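Local coordinates for protein LP04448p (Drosophila melanogaster, PDB 2QK2) that probably binds tubulin through its TOG domains and helps to regulate microtubule plus ends, at residues S130-L142 and N170-T184. Numbering follows the deposited sequence.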
loop_
_atom_site.group_PDB
_atom_site.type_symbol
_atom_site.label_atom_id
_atom_site.label_comp_id
_atom_site.label_asym_id
_atom_site.label_seq_id
_atom_site.Cartn_x
_atom_site.Cartn_y
_atom_site.Cartn_z
ATOM N N SER A 130 -8.639 -4.652 4.243
ATOM C CA SER A 130 -8.867 -3.771 5.395
ATOM C C SER A 130 -7.738 -3.858 6.410
ATOM O O SER A 130 -6.934 -4.794 6.372
ATOM C CB SER A 130 -10.172 -4.149 6.095
ATOM O OG SER A 130 -10.043 -5.414 6.730
ATOM N N LEU A 131 -7.678 -2.888 7.322
ATOM C CA LEU A 131 -6.638 -2.897 8.347
ATOM C C LEU A 131 -6.837 -4.109 9.253
ATOM O O LEU A 131 -5.873 -4.719 9.711
ATOM C CB LEU A 131 -6.675 -1.614 9.190
ATOM C CG LEU A 131 -6.305 -0.280 8.532
ATOM C CD1 LEU A 131 -6.448 0.839 9.560
ATOM C CD2 LEU A 131 -4.876 -0.323 7.993
ATOM N N GLU A 132 -8.094 -4.458 9.509
ATOM C CA GLU A 132 -8.400 -5.606 10.354
ATOM C C GLU A 132 -7.768 -6.862 9.747
ATOM O O GLU A 132 -7.108 -7.638 10.443
ATOM C CB GLU A 132 -9.922 -5.779 10.471
ATOM C CG GLU A 132 -10.389 -6.977 11.307
ATOM C CD GLU A 132 -9.950 -6.914 12.767
ATOM O OE1 GLU A 132 -10.154 -5.870 13.427
ATOM O OE2 GLU A 132 -9.409 -7.923 13.267
ATOM N N ALA A 133 -7.949 -7.041 8.442
ATOM C CA ALA A 133 -7.402 -8.205 7.749
ATOM C C ALA A 133 -5.875 -8.197 7.648
ATOM O O ALA A 133 -5.240 -9.252 7.692
ATOM C CB ALA A 133 -8.008 -8.309 6.354
ATOM N N GLN A 134 -5.285 -7.011 7.531
ATOM C CA GLN A 134 -3.834 -6.894 7.387
ATOM C C GLN A 134 -3.069 -6.475 8.640
ATOM O O GLN A 134 -1.864 -6.237 8.568
ATOM C CB GLN A 134 -3.515 -5.895 6.273
ATOM C CG GLN A 134 -4.197 -6.184 4.947
ATOM C CD GLN A 134 -3.920 -7.589 4.460
ATOM O OE1 GLN A 134 -2.787 -8.058 4.524
ATOM N NE2 GLN A 134 -4.954 -8.268 3.966
ATOM N N GLN A 135 -3.742 -6.397 9.783
ATOM C CA GLN A 135 -3.079 -5.949 11.009
ATOM C C GLN A 135 -1.773 -6.639 11.392
ATOM O O GLN A 135 -0.815 -5.970 11.786
ATOM C CB GLN A 135 -4.046 -6.010 12.196
ATOM C CG GLN A 135 -4.690 -7.362 12.418
ATOM C CD GLN A 135 -5.616 -7.355 13.610
ATOM O OE1 GLN A 135 -5.170 -7.391 14.756
ATOM N NE2 GLN A 135 -6.915 -7.286 13.347
ATOM N N GLU A 136 -1.719 -7.963 11.290
ATOM C CA GLU A 136 -0.494 -8.672 11.653
ATOM C C GLU A 136 0.699 -8.229 10.815
ATOM O O GLU A 136 1.766 -7.932 11.352
ATOM C CB GLU A 136 -0.683 -10.183 11.525
ATOM C CG GLU A 136 -1.625 -10.778 12.555
ATOM C CD GLU A 136 -1.691 -12.294 12.475
ATOM O OE1 GLU A 136 -0.626 -12.949 12.589
ATOM O OE2 GLU A 136 -2.806 -12.832 12.298
ATOM N N SER A 137 0.523 -8.183 9.499
ATOM C CA SER A 137 1.601 -7.767 8.608
ATOM C C SER A 137 2.011 -6.326 8.896
ATOM O O SER A 137 3.201 -6.010 8.994
ATOM C CB SER A 137 1.156 -7.889 7.149
ATOM O OG SER A 137 0.850 -9.236 6.827
ATOM N N ILE A 138 1.017 -5.456 9.033
ATOM C CA ILE A 138 1.264 -4.044 9.306
ATOM C C ILE A 138 2.046 -3.852 10.600
ATOM O O ILE A 138 3.095 -3.210 10.610
ATOM C CB ILE A 138 -0.064 -3.258 9.395
ATOM C CG1 ILE A 138 -0.779 -3.312 8.041
ATOM C CG2 ILE A 138 0.203 -1.810 9.810
ATOM C CD1 ILE A 138 -2.108 -2.579 8.007
ATOM N N VAL A 139 1.537 -4.420 11.689
ATOM C CA VAL A 139 2.186 -4.301 12.989
ATOM C C VAL A 139 3.590 -4.899 12.964
ATOM O O VAL A 139 4.533 -4.318 13.501
ATOM C CB VAL A 139 1.330 -4.986 14.090
ATOM C CG1 VAL A 139 2.078 -5.009 15.415
ATOM C CG2 VAL A 139 0.016 -4.234 14.250
ATOM N N GLU A 140 3.730 -6.059 12.333
ATOM C CA GLU A 140 5.033 -6.703 12.241
ATOM C C GLU A 140 6.014 -5.794 11.501
ATOM O O GLU A 140 7.181 -5.696 11.868
ATOM C CB GLU A 140 4.907 -8.041 11.508
ATOM C CG GLU A 140 6.206 -8.816 11.395
ATOM C CD GLU A 140 6.038 -10.116 10.624
ATOM O OE1 GLU A 140 5.232 -10.969 11.066
ATOM O OE2 GLU A 140 6.705 -10.283 9.577
ATOM N N SER A 141 5.527 -5.119 10.464
ATOM C CA SER A 141 6.374 -4.232 9.677
ATOM C C SER A 141 6.837 -3.009 10.471
ATOM O O SER A 141 7.936 -2.501 10.245
ATOM C CB SER A 141 5.638 -3.793 8.411
ATOM O OG SER A 141 6.509 -3.099 7.541
ATOM N N LEU A 142 6.006 -2.529 11.397
ATOM C CA LEU A 142 6.386 -1.374 12.211
ATOM C C LEU A 142 7.546 -1.747 13.132
ATOM O O LEU A 142 8.171 -0.876 13.742
ATOM C CB LEU A 142 5.199 -0.879 13.045
ATOM C CG LEU A 142 4.155 -0.046 12.291
ATOM C CD1 LEU A 142 2.992 0.277 13.220
ATOM C CD2 LEU A 142 4.796 1.240 11.771
ATOM N N ASN A 170 -12.271 -1.710 15.657
ATOM C CA ASN A 170 -12.855 -1.950 16.968
ATOM C C ASN A 170 -11.831 -1.516 18.011
ATOM O O ASN A 170 -10.728 -1.087 17.668
ATOM C CB ASN A 170 -13.256 -3.424 17.167
ATOM C CG ASN A 170 -12.127 -4.398 16.881
ATOM O OD1 ASN A 170 -11.001 -4.228 17.343
ATOM N ND2 ASN A 170 -12.440 -5.448 16.131
ATOM N N LYS A 171 -12.204 -1.615 19.281
ATOM C CA LYS A 171 -11.329 -1.211 20.374
ATOM C C LYS A 171 -9.961 -1.895 20.318
ATOM O O LYS A 171 -8.930 -1.229 20.404
ATOM C CB LYS A 171 -12.006 -1.506 21.715
ATOM C CG LYS A 171 -11.252 -0.981 22.925
ATOM C CD LYS A 171 -12.034 -1.251 24.201
ATOM C CE LYS A 171 -11.302 -0.725 25.425
ATOM N NZ LYS A 171 -12.065 -1.008 26.671
ATOM N N LYS A 172 -9.946 -3.215 20.168
ATOM C CA LYS A 172 -8.681 -3.938 20.109
ATOM C C LYS A 172 -7.737 -3.431 19.022
ATOM O O LYS A 172 -6.564 -3.169 19.292
ATOM C CB LYS A 172 -8.917 -5.435 19.902
ATOM C CG LYS A 172 -8.947 -6.238 21.191
ATOM C CD LYS A 172 -8.756 -7.721 20.910
ATOM C CE LYS A 172 -8.693 -8.529 22.202
ATOM N NZ LYS A 172 -8.367 -9.968 21.942
ATOM N N LEU A 173 -8.243 -3.294 17.799
ATOM C CA LEU A 173 -7.412 -2.832 16.685
ATOM C C LEU A 173 -6.903 -1.413 16.920
ATOM O O LEU A 173 -5.744 -1.100 16.626
ATOM C CB LEU A 173 -8.197 -2.890 15.372
ATOM C CG LEU A 173 -7.419 -2.546 14.095
ATOM C CD1 LEU A 173 -6.181 -3.429 13.987
ATOM C CD2 LEU A 173 -8.314 -2.748 12.885
ATOM N N LEU A 174 -7.773 -0.557 17.451
ATOM C CA LEU A 174 -7.400 0.822 17.735
ATOM C C LEU A 174 -6.238 0.840 18.725
ATOM O O LEU A 174 -5.253 1.542 18.531
ATOM C CB LEU A 174 -8.590 1.592 18.324
ATOM C CG LEU A 174 -8.269 3.050 18.689
ATOM C CD1 LEU A 174 -7.936 3.804 17.411
ATOM C CD2 LEU A 174 -9.445 3.708 19.417
ATOM N N LYS A 175 -6.357 0.059 19.790
ATOM C CA LYS A 175 -5.302 -0.001 20.797
ATOM C C LYS A 175 -4.004 -0.568 20.226
ATOM O O LYS A 175 -2.924 -0.043 20.486
ATOM C CB LYS A 175 -5.767 -0.840 21.990
ATOM C CG LYS A 175 -6.944 -0.218 22.737
ATOM C CD LYS A 175 -7.660 -1.234 23.619
ATOM C CE LYS A 175 -6.822 -1.649 24.817
ATOM N NZ LYS A 175 -6.716 -0.543 25.803
ATOM N N LEU A 176 -4.112 -1.642 19.446
ATOM C CA LEU A 176 -2.936 -2.271 18.849
ATOM C C LEU A 176 -2.206 -1.306 17.911
ATOM O O LEU A 176 -0.981 -1.183 17.946
ATOM C CB LEU A 176 -3.348 -3.526 18.075
ATOM C CG LEU A 176 -2.228 -4.249 17.317
ATOM C CD1 LEU A 176 -1.220 -4.813 18.309
ATOM C CD2 LEU A 176 -2.826 -5.367 16.472
ATOM N N LEU A 177 -2.965 -0.624 17.070
ATOM C CA LEU A 177 -2.389 0.323 16.130
ATOM C C LEU A 177 -1.738 1.499 16.853
ATOM O O LEU A 177 -0.608 1.870 16.544
ATOM C CB LEU A 177 -3.478 0.830 15.182
ATOM C CG LEU A 177 -3.430 0.428 13.704
ATOM C CD1 LEU A 177 -2.916 -0.984 13.527
ATOM C CD2 LEU A 177 -4.831 0.570 13.127
ATOM N N THR A 178 -2.450 2.080 17.815
ATOM C CA THR A 178 -1.923 3.219 18.561
ATOM C C THR A 178 -0.653 2.828 19.320
ATOM O O THR A 178 0.365 3.518 19.245
ATOM C CB THR A 178 -2.971 3.765 19.557
ATOM O OG1 THR A 178 -4.197 4.036 18.858
ATOM C CG2 THR A 178 -2.472 5.061 20.198
ATOM N N THR A 179 -0.714 1.715 20.043
ATOM C CA THR A 179 0.436 1.230 20.802
ATOM C C THR A 179 1.658 1.059 19.904
ATOM O O THR A 179 2.755 1.500 20.247
ATOM C CB THR A 179 0.137 -0.136 21.468
ATOM O OG1 THR A 179 -0.853 0.037 22.486
ATOM C CG2 THR A 179 1.400 -0.723 22.089
ATOM N N SER A 180 1.460 0.416 18.756
ATOM C CA SER A 180 2.550 0.175 17.821
ATOM C C SER A 180 3.136 1.471 17.272
ATOM O O SER A 180 4.355 1.609 17.167
ATOM C CB SER A 180 2.069 -0.697 16.655
ATOM O OG SER A 180 1.609 -1.955 17.114
ATOM N N LEU A 181 2.263 2.411 16.918
ATOM C CA LEU A 181 2.692 3.692 16.374
ATOM C C LEU A 181 3.361 4.592 17.420
ATOM O O LEU A 181 4.261 5.360 17.088
ATOM C CB LEU A 181 1.499 4.422 15.732
ATOM C CG LEU A 181 1.018 3.841 14.394
ATOM C CD1 LEU A 181 -0.328 4.442 13.986
ATOM C CD2 LEU A 181 2.069 4.122 13.339
ATOM N N VAL A 182 2.921 4.512 18.673
ATOM C CA VAL A 182 3.532 5.329 19.721
ATOM C C VAL A 182 4.961 4.832 19.913
ATOM O O VAL A 182 5.879 5.608 20.194
ATOM C CB VAL A 182 2.762 5.220 21.054
ATOM C CG1 VAL A 182 3.574 5.846 22.187
ATOM C CG2 VAL A 182 1.427 5.925 20.928
ATOM N N LYS A 183 5.144 3.530 19.733
ATOM C CA LYS A 183 6.458 2.925 19.871
ATOM C C LYS A 183 7.416 3.505 18.823
ATOM O O LYS A 183 8.525 3.917 19.148
ATOM C CB LYS A 183 6.338 1.412 19.712
ATOM C CG LYS A 183 7.480 0.616 20.315
ATOM C CD LYS A 183 7.095 -0.849 20.401
ATOM C CE LYS A 183 5.817 -1.017 21.222
ATOM N NZ LYS A 183 5.200 -2.366 21.065
ATOM N N THR A 184 6.992 3.550 17.565
ATOM C CA THR A 184 7.859 4.096 16.530
ATOM C C THR A 184 7.951 5.617 16.665
ATOM O O THR A 184 8.923 6.233 16.223
ATOM C CB THR A 184 7.375 3.706 15.099
ATOM O OG1 THR A 184 6.000 4.070 14.925
ATOM C CG2 THR A 184 7.531 2.205 14.881
HETATM O O HOH W 1 -11.613 -3.823 13.694
HETATM O O HOH W 2 -9.302 -6.213 16.315
#
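The flat amide of Q135 carries L173 on one face, with methyl CD1 standing 4.0 Å from Q135 CD. L176 CD2, its side chain crossing at about a right angle, sits above the same face, 3.5 Å from OE1. At the nitrogen edge NE2 donates in plane to E132 O, 2.9 Å away. A chi1 of 55° folds the side chain back to this carbonyl, which receives no bond from E136 N at the helix kink. Glutamine suits the boundary, its face covering leucine while NE2 supplies a donor to E132 O. Cut back to an alanine, this position would probably uncover both leucine methyls and leave E132 O without the NE2 donor.

The E132 carboxylate and N170 amide planes are 51° apart. Two waters link E132 to N170: both donate to OE1, one accepting from the backbone N of N170, the other donating to its OD1, which also caps helix 171-185 by accepting from L173 N.

V139 sets CG2 3.8 Å from L176 CD2 and CG1 3.5 Å from S180 OG. Small S180 lets the backbones close in, its hydroxyl donating to L176 O. L142 CD1 lies 3.7 Å from S180 CB and meets L181, while L131 crosses L177 facing helix 147-161. The near-parallel packing, axes 10.3 Å apart and 14° between directions, is that of neighbouring helices stacked in the HEAT-repeat solenoid of a TOG domain.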